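Local atomic coordinates of polyketide biosynthesis cytochrome P450 PksS (Bacillus subtilis, PDB entry 4YZR), a protein that acts as a haem-dependent cytochrome P450 monooxygenase on dihydrobacillaene in the biosynthesis of the polyketide antibiotic bacillaene. Residues Asp384-Lys389 with Gly395-Pro400; Trp45-Tyr50 with Met54-Asp59; Gln169-Ala174 with Lys194-Lys199. All coordinates share one frame; numbering follows the deposited sequence.

Contact 1. Residues Asp384-Lys389 with Gly395-Pro400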
loop_
_atom_site.group_PDB
_atom_site.type_symbol
_atom_site.label_atom_id
_atom_site.label_comp_id
_atom_site.label_asym_id
_atom_site.label_seq_id
_atom_site.Cartn_x
_atom_site.Cartn_y
_atom_site.Cartn_z
ATOM N N ASP A 384 4.615 -3.867 -23.663
ATOM C CA ASP A 384 3.222 -3.601 -23.743
ATOM C C ASP A 384 2.498 -3.593 -22.357
ATOM O O ASP A 384 1.305 -3.393 -22.291
ATOM C CB ASP A 384 2.560 -4.607 -24.664
ATOM C CG ASP A 384 3.065 -4.433 -26.110
ATOM O OD1 ASP A 384 3.398 -3.258 -26.455
ATOM O OD2 ASP A 384 3.103 -5.460 -26.825
ATOM N N ILE A 385 3.290 -3.911 -21.343
ATOM C CA ILE A 385 2.723 -3.984 -19.976
ATOM C C ILE A 385 2.271 -2.583 -19.640
ATOM O O ILE A 385 3.009 -1.611 -19.865
ATOM C CB ILE A 385 3.744 -4.483 -18.982
ATOM C CG1 ILE A 385 4.005 -5.993 -19.225
ATOM C CG2 ILE A 385 3.224 -4.277 -17.523
ATOM C CD1 ILE A 385 5.046 -6.706 -18.443
ATOM N N GLN A 386 1.083 -2.451 -19.104
ATOM C CA GLN A 386 0.431 -1.167 -18.860
ATOM C C GLN A 386 0.398 -0.914 -17.341
ATOM O O GLN A 386 -0.311 -1.585 -16.592
ATOM C CB GLN A 386 -0.969 -1.093 -19.398
ATOM C CG GLN A 386 -1.099 -1.426 -20.915
ATOM C CD GLN A 386 -0.272 -0.493 -21.744
ATOM O OE1 GLN A 386 0.564 -0.921 -22.529
ATOM N NE2 GLN A 386 -0.408 0.788 -21.493
ATOM N N TRP A 387 1.043 0.135 -16.971
ATOM C CA TRP A 387 1.100 0.584 -15.604
ATOM C C TRP A 387 0.211 1.791 -15.370
ATOM O O TRP A 387 0.102 2.680 -16.280
ATOM C CB TRP A 387 2.527 0.974 -15.231
ATOM C CG TRP A 387 3.423 -0.153 -15.185
ATOM C CD1 TRP A 387 4.229 -0.604 -16.181
ATOM C CD2 TRP A 387 3.589 -1.097 -14.107
ATOM N NE1 TRP A 387 4.882 -1.747 -15.792
ATOM C CE2 TRP A 387 4.546 -2.048 -14.518
ATOM C CE3 TRP A 387 3.095 -1.173 -12.813
ATOM C CZ2 TRP A 387 4.937 -3.102 -13.679
ATOM C CZ3 TRP A 387 3.469 -2.215 -12.009
ATOM C CH2 TRP A 387 4.286 -3.167 -12.469
ATOM N N ARG A 388 -0.434 1.927 -14.225
ATOM C CA ARG A 388 -1.221 3.112 -13.883
ATOM C C ARG A 388 -0.293 4.301 -13.650
ATOM O O ARG A 388 0.873 4.163 -13.307
ATOM C CB ARG A 388 -1.986 2.874 -12.623
ATOM C CG ARG A 388 -3.038 1.790 -12.868
ATOM C CD ARG A 388 -3.731 1.355 -11.617
ATOM N NE ARG A 388 -4.695 2.325 -11.126
ATOM C CZ ARG A 388 -5.507 2.078 -10.094
ATOM N NH1 ARG A 388 -5.426 0.948 -9.382
ATOM N NH2 ARG A 388 -6.368 3.007 -9.724
ATOM N N LYS A 389 -0.770 5.524 -13.928
ATOM C CA LYS A 389 -0.075 6.720 -13.637
ATOM C C LYS A 389 -0.267 7.022 -12.178
ATOM O O LYS A 389 -1.318 7.380 -11.748
ATOM C CB LYS A 389 -0.662 7.811 -14.487
ATOM C CG LYS A 389 0.069 9.174 -14.394
ATOM C CD LYS A 389 -0.703 10.321 -15.135
ATOM C CE LYS A 389 -0.039 11.687 -14.962
ATOM N NZ LYS A 389 1.450 11.668 -15.136
ATOM N N GLY A 395 1.469 0.230 -9.736
ATOM C CA GLY A 395 0.393 -0.732 -9.963
ATOM C C GLY A 395 0.014 -0.893 -11.427
ATOM O O GLY A 395 0.035 0.065 -12.180
ATOM N N LEU A 396 -0.395 -2.098 -11.753
ATOM C CA LEU A 396 -0.788 -2.433 -13.138
ATOM C C LEU A 396 -2.157 -1.978 -13.448
ATOM O O LEU A 396 -3.050 -2.048 -12.651
ATOM C CB LEU A 396 -0.684 -3.950 -13.290
ATOM C CG LEU A 396 0.687 -4.508 -13.291
ATOM C CD1 LEU A 396 0.728 -5.978 -12.876
ATOM C CD2 LEU A 396 1.471 -4.264 -14.560
ATOM N N GLU A 397 -2.342 -1.571 -14.706
ATOM C CA GLU A 397 -3.701 -1.362 -15.198
ATOM C C GLU A 397 -4.410 -2.661 -15.574
ATOM O O GLU A 397 -5.578 -2.790 -15.321
ATOM C CB GLU A 397 -3.557 -0.447 -16.451
ATOM C CG GLU A 397 -4.749 0.079 -17.202
ATOM C CD GLU A 397 -4.226 0.999 -18.351
ATOM O OE1 GLU A 397 -4.130 0.584 -19.542
ATOM O OE2 GLU A 397 -3.785 2.148 -18.057
ATOM N N SER A 398 -3.637 -3.564 -16.134
ATOM C CA SER A 398 -4.133 -4.889 -16.545
ATOM C C SER A 398 -2.983 -5.811 -16.574
ATOM O O SER A 398 -1.794 -5.464 -16.613
ATOM C CB SER A 398 -4.808 -4.797 -17.934
ATOM O OG SER A 398 -3.885 -4.371 -18.851
ATOM N N LEU A 399 -3.298 -7.114 -16.560
ATOM C CA LEU A 399 -2.306 -8.171 -16.519
ATOM C C LEU A 399 -2.836 -9.418 -17.265
ATOM O O LEU A 399 -3.342 -10.339 -16.637
ATOM C CB LEU A 399 -1.853 -8.550 -15.119
ATOM C CG LEU A 399 -0.760 -9.606 -14.978
ATOM C CD1 LEU A 399 0.420 -9.285 -15.773
ATOM C CD2 LEU A 399 -0.324 -9.795 -13.513
ATOM N N PRO A 400 -2.717 -9.361 -18.637
ATOM C CA PRO A 400 -3.199 -10.521 -19.393
ATOM C C PRO A 400 -2.390 -11.748 -19.211
ATOM O O PRO A 400 -1.181 -11.671 -19.350
ATOM C CB PRO A 400 -3.164 -9.983 -20.836
ATOM C CG PRO A 400 -2.908 -8.528 -20.830
ATOM C CD PRO A 400 -2.253 -8.273 -19.489
HETATM O O HOH W 1 -0.281 -4.935 -18.909
HETATM O O HOH W 2 2.091 2.904 -11.274
HETATM O O HOH W 3 -3.467 -1.352 -9.954
#
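Gly-395 O receives the backbone N of Arg-388 at 2.8 Å, with 166° at the hydrogen. The companion bond runs the other way, from Glu-397 N to Gln-386 O, also 2.8 Å long. The two bonds flank Trp-387 and Leu-396, the non-hydrogen-bonded pair of a single antiparallel bridge. On one side of it, Leu-396 CD2 sits over the six-membered ring of Trp-387, 3.5 Å from its centroid and 4° off the normal, a CH-pi contact of near-ideal placement. The indole also brings its CE3 edge to Gly-395 O, 3.4 Å away. Ile-385 closes this apolar patch: its CG2, anti to the backbone N, is pressed tightly on Leu-396 CD2. Arg-394, just before the second segment, adds a cation-pi contact to the indole, and Leu-255 of helix 228-259 touches both Ile-385 and Trp-387.

Three waters extend the bridge, one joining Gln-386 N to Ser-398 O, one Arg-388 O to Gly-395 N, and one Arg-388 NH1 to Leu-396 O. By chain order, this excursion between strands 377-378 and 400-402, its arms roughly antiparallel, probably corresponds to the beta4 hairpin near the P450 C terminus. It is a worked case of arms joined by a single bridge, without regular strand: two direct bonds set the alignment, water satisfies neighbouring backbone groups, and the methyl on indole gives an apolar side facing helix 228-259.

Contact 2. Residues Trp45-Tyr50 with Met54-Asp59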
loop_
_atom_site.group_PDB
_atom_site.type_symbol
_atom_site.label_atom_id
_atom_site.label_comp_id
_atom_site.label_asym_id
_atom_site.label_seq_id
_atom_site.Cartn_x
_atom_site.Cartn_y
_atom_site.Cartn_z
ATOM N N TRP A 45 13.555 16.592 -1.139
ATOM C CA TRP A 45 14.759 15.792 -1.202
ATOM C C TRP A 45 14.409 14.333 -1.452
ATOM O O TRP A 45 13.570 13.813 -0.749
ATOM C CB TRP A 45 15.559 15.861 0.129
ATOM C CG TRP A 45 16.090 17.247 0.419
ATOM C CD1 TRP A 45 15.449 18.229 1.023
ATOM C CD2 TRP A 45 17.366 17.741 0.048
ATOM N NE1 TRP A 45 16.244 19.347 1.083
ATOM C CE2 TRP A 45 17.422 19.058 0.476
ATOM C CE3 TRP A 45 18.453 17.192 -0.603
ATOM C CZ2 TRP A 45 18.532 19.838 0.294
ATOM C CZ3 TRP A 45 19.567 17.973 -0.775
ATOM C CH2 TRP A 45 19.587 19.276 -0.319
ATOM N N LEU A 46 15.054 13.744 -2.430
ATOM C CA LEU A 46 14.905 12.342 -2.724
ATOM C C LEU A 46 15.994 11.573 -2.042
ATOM O O LEU A 46 17.174 11.806 -2.320
ATOM C CB LEU A 46 14.957 12.101 -4.237
ATOM C CG LEU A 46 14.844 10.660 -4.687
ATOM C CD1 LEU A 46 13.517 10.029 -4.256
ATOM C CD2 LEU A 46 15.134 10.505 -6.203
ATOM N N ILE A 47 15.646 10.580 -1.195
ATOM C CA ILE A 47 16.565 9.765 -0.429
ATOM C C ILE A 47 16.488 8.349 -0.924
ATOM O O ILE A 47 15.376 7.744 -0.849
ATOM C CB ILE A 47 16.162 9.857 1.075
ATOM C CG1 ILE A 47 15.927 11.294 1.523
ATOM C CG2 ILE A 47 17.225 9.148 1.966
ATOM C CD1 ILE A 47 17.096 12.233 1.388
ATOM N N THR A 48 17.524 7.809 -1.560
ATOM C CA THR A 48 17.469 6.531 -2.215
ATOM C C THR A 48 18.204 5.386 -1.659
ATOM O O THR A 48 17.980 4.249 -2.038
ATOM C CB THR A 48 17.767 6.668 -3.703
ATOM O OG1 THR A 48 18.889 7.580 -3.818
ATOM C CG2 THR A 48 16.589 7.298 -4.405
ATOM N N ARG A 49 19.210 5.658 -0.774
ATOM C CA ARG A 49 19.883 4.559 -0.106
ATOM C C ARG A 49 19.182 4.026 1.135
ATOM O O ARG A 49 18.523 4.789 1.811
ATOM C CB ARG A 49 21.259 5.009 0.384
ATOM C CG ARG A 49 22.290 5.212 -0.752
ATOM C CD ARG A 49 23.514 6.000 -0.180
ATOM N NE ARG A 49 24.150 5.276 0.937
ATOM C CZ ARG A 49 25.199 4.479 0.833
ATOM N NH1 ARG A 49 25.656 3.843 1.905
ATOM N NH2 ARG A 49 25.783 4.224 -0.347
ATOM N N TYR A 50 19.383 2.759 1.446
ATOM C CA TYR A 50 18.722 2.156 2.598
ATOM C C TYR A 50 19.176 2.829 3.893
ATOM O O TYR A 50 18.394 3.144 4.772
ATOM C CB TYR A 50 19.019 0.670 2.638
ATOM C CG TYR A 50 18.303 -0.121 3.677
ATOM C CD1 TYR A 50 18.720 -0.212 4.996
ATOM C CD2 TYR A 50 17.190 -0.904 3.320
ATOM C CE1 TYR A 50 18.107 -1.013 5.912
ATOM C CE2 TYR A 50 16.565 -1.730 4.252
ATOM C CZ TYR A 50 17.039 -1.788 5.545
ATOM O OH TYR A 50 16.470 -2.648 6.469
ATOM N N MET A 54 16.695 4.865 6.325
ATOM C CA MET A 54 16.557 4.554 7.773
ATOM C C MET A 54 16.815 5.736 8.629
ATOM O O MET A 54 16.041 5.952 9.584
ATOM C CB MET A 54 17.376 3.327 8.194
ATOM C CG MET A 54 16.946 2.019 7.647
ATOM S SD MET A 54 15.335 1.562 8.344
ATOM C CE MET A 54 15.551 1.670 10.047
ATOM N N ALA A 55 17.844 6.479 8.362
ATOM C CA ALA A 55 18.141 7.662 9.210
ATOM C C ALA A 55 16.971 8.627 9.172
ATOM O O ALA A 55 16.453 9.127 10.206
ATOM C CB ALA A 55 19.371 8.352 8.714
ATOM N N PHE A 56 16.409 8.936 8.011
ATOM C CA PHE A 56 15.268 9.850 7.912
ATOM C C PHE A 56 14.013 9.307 8.474
ATOM O O PHE A 56 13.182 10.094 8.995
ATOM C CB PHE A 56 15.064 10.330 6.471
ATOM C CG PHE A 56 16.018 11.421 6.074
ATOM C CD1 PHE A 56 17.256 11.135 5.536
ATOM C CD2 PHE A 56 15.651 12.771 6.252
ATOM C CE1 PHE A 56 18.145 12.160 5.195
ATOM C CE2 PHE A 56 16.533 13.766 5.847
ATOM C CZ PHE A 56 17.779 13.435 5.385
ATOM N N LEU A 57 13.800 8.003 8.493
ATOM C CA LEU A 57 12.613 7.401 9.134
ATOM C C LEU A 57 12.636 7.481 10.635
ATOM O O LEU A 57 11.568 7.438 11.242
ATOM C CB LEU A 57 12.437 5.964 8.578
ATOM C CG LEU A 57 11.999 5.864 7.147
ATOM C CD1 LEU A 57 12.126 4.457 6.604
ATOM C CD2 LEU A 57 10.559 6.329 7.014
ATOM N N LYS A 58 13.796 7.615 11.201
ATOM C CA LYS A 58 13.975 7.701 12.666
ATOM C C LYS A 58 14.202 9.110 13.128
ATOM O O LYS A 58 14.328 9.318 14.349
ATOM C CB LYS A 58 15.251 6.852 13.011
ATOM C CG LYS A 58 14.963 5.381 12.762
ATOM C CD LYS A 58 16.055 4.561 13.435
ATOM C CE LYS A 58 17.019 3.931 12.496
ATOM N NZ LYS A 58 17.238 2.541 12.993
ATOM N N ASP A 59 14.354 10.074 12.264
ATOM C CA ASP A 59 14.874 11.396 12.640
ATOM C C ASP A 59 13.682 12.221 13.143
ATOM O O ASP A 59 12.732 12.515 12.463
ATOM C CB ASP A 59 15.443 12.020 11.368
ATOM C CG ASP A 59 16.167 13.291 11.600
ATOM O OD1 ASP A 59 15.880 14.030 12.608
ATOM O OD2 ASP A 59 16.933 13.761 10.728
#
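The turn from strand 42-47 into helix 50-58 belongs to the N-terminal beta region of the cytochrome P450 fold, where strand and helix are conventionally named beta1-2 and B, and here Ile-47 and Tyr-50 meet Phe-56 and Met-54. Arg-49 takes the N-cap position, and Met-54 N donates a hydrogen bond to Tyr-50 O at 2.9 Å. This i to i+4 bond of the opening turns has 171° at the hydrogen.

Two side-chain pairs build on that turn. On the strand side, Ile-47 reaches across one face of the Phe-56 ring at about a right angle, its CD1 standing 3.9 Å from CE1 of Phe-56. Ile-47 CG1 lies above that face, offset toward the rim, and Ile-47 CG2 comes near Phe-56 CD1. Ile-313 of strand 312-315 touches both residues, while Ile-315 of that strand also reaches the phenylalanine.

At the helix start, Tyr-50 and Met-54 lie side by side and point the same way. With CG anti to the backbone N (chi1 -174°), the tyrosine carries its ring out from the helix, alongside the Met-54 side chain, and Met-54 CG comes within 3.7 Å of Tyr-50 CE1. The bend of the methionine at chi2 sets SD 5.1 Å from the Tyr-50 ring centroid in an oblique Met-aromatic contact. The ring is fixed at its polar end by a hydrogen bond from OH to Arg-341 O, and it stacks with Phe-326.

Chemically, then, this buried junction divides its labour: one helical backbone bond links the segments, apolar and sulfur-aromatic contacts fill the space beside it, and the one phenol hydroxyl is satisfied by a backbone carbonyl from another part of the chain.

Contact 3. Residues Gln169-Ala174 with Lys194-Lys199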
loop_
_atom_site.group_PDB
_atom_site.type_symbol
_atom_site.label_atom_id
_atom_site.label_comp_id
_atom_site.label_asym_id
_atom_site.label_seq_id
_atom_site.Cartn_x
_atom_site.Cartn_y
_atom_site.Cartn_z
ATOM N N GLN A 169 -17.741 0.574 -4.277
ATOM C CA GLN A 169 -16.645 0.474 -5.250
ATOM C C GLN A 169 -16.551 1.772 -5.980
ATOM O O GLN A 169 -15.443 2.353 -6.197
ATOM C CB GLN A 169 -16.819 -0.719 -6.149
ATOM C CG GLN A 169 -15.575 -0.856 -7.096
ATOM C CD GLN A 169 -15.502 -2.254 -7.628
ATOM O OE1 GLN A 169 -16.443 -2.736 -8.256
ATOM N NE2 GLN A 169 -14.421 -2.966 -7.297
ATOM N N ILE A 170 -17.648 2.337 -6.457
ATOM C CA ILE A 170 -17.590 3.611 -7.177
ATOM C C ILE A 170 -17.049 4.689 -6.321
ATOM O O ILE A 170 -16.140 5.432 -6.748
ATOM C CB ILE A 170 -18.978 4.037 -7.762
ATOM C CG1 ILE A 170 -19.456 3.008 -8.745
ATOM C CG2 ILE A 170 -18.945 5.440 -8.354
ATOM C CD1 ILE A 170 -20.969 3.219 -9.138
ATOM N N TRP A 171 -17.490 4.847 -5.075
ATOM C CA TRP A 171 -17.001 5.880 -4.248
ATOM C C TRP A 171 -15.488 5.721 -3.937
ATOM O O TRP A 171 -14.761 6.694 -3.968
ATOM C CB TRP A 171 -17.732 5.939 -2.925
ATOM C CG TRP A 171 -19.125 6.408 -2.975
ATOM C CD1 TRP A 171 -19.622 7.429 -3.710
ATOM C CD2 TRP A 171 -20.163 5.966 -2.091
ATOM N NE1 TRP A 171 -20.989 7.585 -3.395
ATOM C CE2 TRP A 171 -21.323 6.720 -2.392
ATOM C CE3 TRP A 171 -20.229 5.000 -1.107
ATOM C CZ2 TRP A 171 -22.548 6.500 -1.707
ATOM C CZ3 TRP A 171 -21.477 4.803 -0.434
ATOM C CH2 TRP A 171 -22.563 5.539 -0.730
ATOM N N THR A 172 -15.121 4.481 -3.585
ATOM C CA THR A 172 -13.714 4.244 -3.135
ATOM C C THR A 172 -12.764 4.446 -4.270
ATOM O O THR A 172 -11.651 4.991 -4.083
ATOM C CB THR A 172 -13.550 2.935 -2.430
ATOM O OG1 THR A 172 -13.941 1.874 -3.294
ATOM C CG2 THR A 172 -14.317 2.923 -1.096
ATOM N N ASN A 173 -13.146 4.073 -5.495
ATOM C CA ASN A 173 -12.338 4.401 -6.664
ATOM C C ASN A 173 -12.214 5.896 -6.932
ATOM O O ASN A 173 -11.121 6.463 -7.224
ATOM C CB ASN A 173 -12.866 3.728 -7.897
ATOM C CG ASN A 173 -12.576 2.302 -7.985
ATOM O OD1 ASN A 173 -11.803 1.745 -7.199
ATOM N ND2 ASN A 173 -13.270 1.639 -8.879
ATOM N N ALA A 174 -13.316 6.626 -6.859
ATOM C CA ALA A 174 -13.291 8.049 -7.142
ATOM C C ALA A 174 -12.596 8.823 -6.102
ATOM O O ALA A 174 -11.931 9.870 -6.366
ATOM C CB ALA A 174 -14.733 8.545 -7.316
ATOM N N LYS A 194 -18.065 9.657 3.409
ATOM C CA LYS A 194 -18.284 10.068 4.791
ATOM C C LYS A 194 -19.676 9.954 5.273
ATOM O O LYS A 194 -19.945 9.478 6.341
ATOM C CB LYS A 194 -17.814 11.526 4.946
ATOM C CG LYS A 194 -18.035 12.062 6.351
ATOM C CD LYS A 194 -18.149 13.576 6.287
ATOM C CE LYS A 194 -18.475 14.217 7.617
ATOM N NZ LYS A 194 -17.515 15.318 7.930
ATOM N N ASP A 195 -20.641 10.351 4.419
ATOM C CA ASP A 195 -22.049 10.274 4.849
ATOM C C ASP A 195 -22.515 8.843 4.979
ATOM O O ASP A 195 -23.284 8.483 5.856
ATOM C CB ASP A 195 -22.974 11.052 3.900
ATOM C CG ASP A 195 -22.740 12.535 3.948
ATOM O OD1 ASP A 195 -22.414 13.041 5.054
ATOM O OD2 ASP A 195 -22.932 13.215 2.879
ATOM N N TYR A 196 -21.964 7.953 4.087
ATOM C CA TYR A 196 -22.311 6.606 4.139
ATOM C C TYR A 196 -21.768 5.971 5.452
ATOM O O TYR A 196 -22.448 5.229 6.147
ATOM C CB TYR A 196 -21.781 5.854 2.867
ATOM C CG TYR A 196 -22.007 4.436 2.892
ATOM C CD1 TYR A 196 -23.247 3.845 2.630
ATOM C CD2 TYR A 196 -20.947 3.554 3.129
ATOM C CE1 TYR A 196 -23.391 2.464 2.697
ATOM C CE2 TYR A 196 -21.078 2.232 3.147
ATOM C CZ TYR A 196 -22.330 1.616 2.961
ATOM O OH TYR A 196 -22.538 0.246 3.023
ATOM N N ILE A 197 -20.480 6.195 5.719
ATOM C CA ILE A 197 -19.951 5.585 6.923
ATOM C C ILE A 197 -20.515 6.180 8.198
ATOM O O ILE A 197 -20.667 5.467 9.143
ATOM C CB ILE A 197 -18.408 5.549 6.904
ATOM C CG1 ILE A 197 -17.799 6.841 6.916
ATOM C CG2 ILE A 197 -17.845 4.613 5.778
ATOM C CD1 ILE A 197 -16.283 6.844 7.311
ATOM N N ALA A 198 -20.933 7.430 8.121
ATOM C CA ALA A 198 -21.576 8.042 9.321
ATOM C C ALA A 198 -22.861 7.317 9.660
ATOM O O ALA A 198 -23.158 7.092 10.808
ATOM C CB ALA A 198 -21.854 9.512 9.105
ATOM N N LYS A 199 -23.643 6.914 8.665
ATOM C CA LYS A 199 -24.840 6.098 8.935
ATOM C C LYS A 199 -24.514 4.756 9.551
ATOM O O LYS A 199 -25.082 4.294 10.519
ATOM C CB LYS A 199 -25.670 5.899 7.689
ATOM C CG LYS A 199 -26.892 4.987 7.917
ATOM C CD LYS A 199 -27.645 4.700 6.627
ATOM C CE LYS A 199 -28.581 3.488 6.743
ATOM N NZ LYS A 199 -29.352 3.392 8.023
#
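Helices 165-175 and 183-206 stand well apart here: the nearest CA atoms of the two segments, those of Trp-171 and Tyr-196, are 10.0 Å apart. A gap of that width is bridged by one pair of large aromatic side chains, both directed toward the opposite helix. Trp-171 does the touching with the far rim of its six-membered ring: CZ3 comes over one face of the Tyr-196 ring, 3.4 Å from CG. The neighbouring atom CH2 follows, 3.7 Å from Tyr-196 CB, and so the indole tip beds down on the root of the tyrosine rather than on its hydroxyl end.

The two side chains cross at about a right angle, yet the flat groups are neither parallel nor perpendicular. Their planes meet at 49°, with ring centroids 5.2 Å apart, an oblique aromatic pair. In Tyr-196, CG anti to the backbone N (chi1 175°) runs the ring crosswise to the line between the helices, so that its face meets the incoming indole. Its hydroxyl is held by Asp-164 OD2, just before helix 165-175, while Ile-160 and Pro-161 touch the side chain from the preceding loop. The indole nitrogen makes a weak hydrogen bond to Glu-192 OE1, one turn back from Tyr-196 along the second helix.

Apolar at its centre, with one sound and one weak hydrogen bond at its margins, the pair lies near the surface. By their order in the chain these helices correspond to F and G of the cytochrome P450 fold, the roughly antiparallel pair that passes over helix I, here 228-259, against which Thr-172 packs.

Set side by side, the three contacts differ in chemistry with their place in the fold. Contact 2 is buried and relies on side-chain packing around a single backbone bond where a strand passes into a helix. Contact 1, partly buried in a loop pair, combines backbone and water bonds with an apolar side turned to helix 228-259. Contact 3 is nearer the surface, has no hydrogen bond across its segments, and joins two helices through one aromatic pair. Helix 228-259 is common ground, packing against residues of contacts 1 and 3. Contacts 2 and 3 lie on opposite sides of the chain's centre, with centres 35 Å apart, whereas contacts 1 and 3 approach to about 6 Å between nearest atoms without touching.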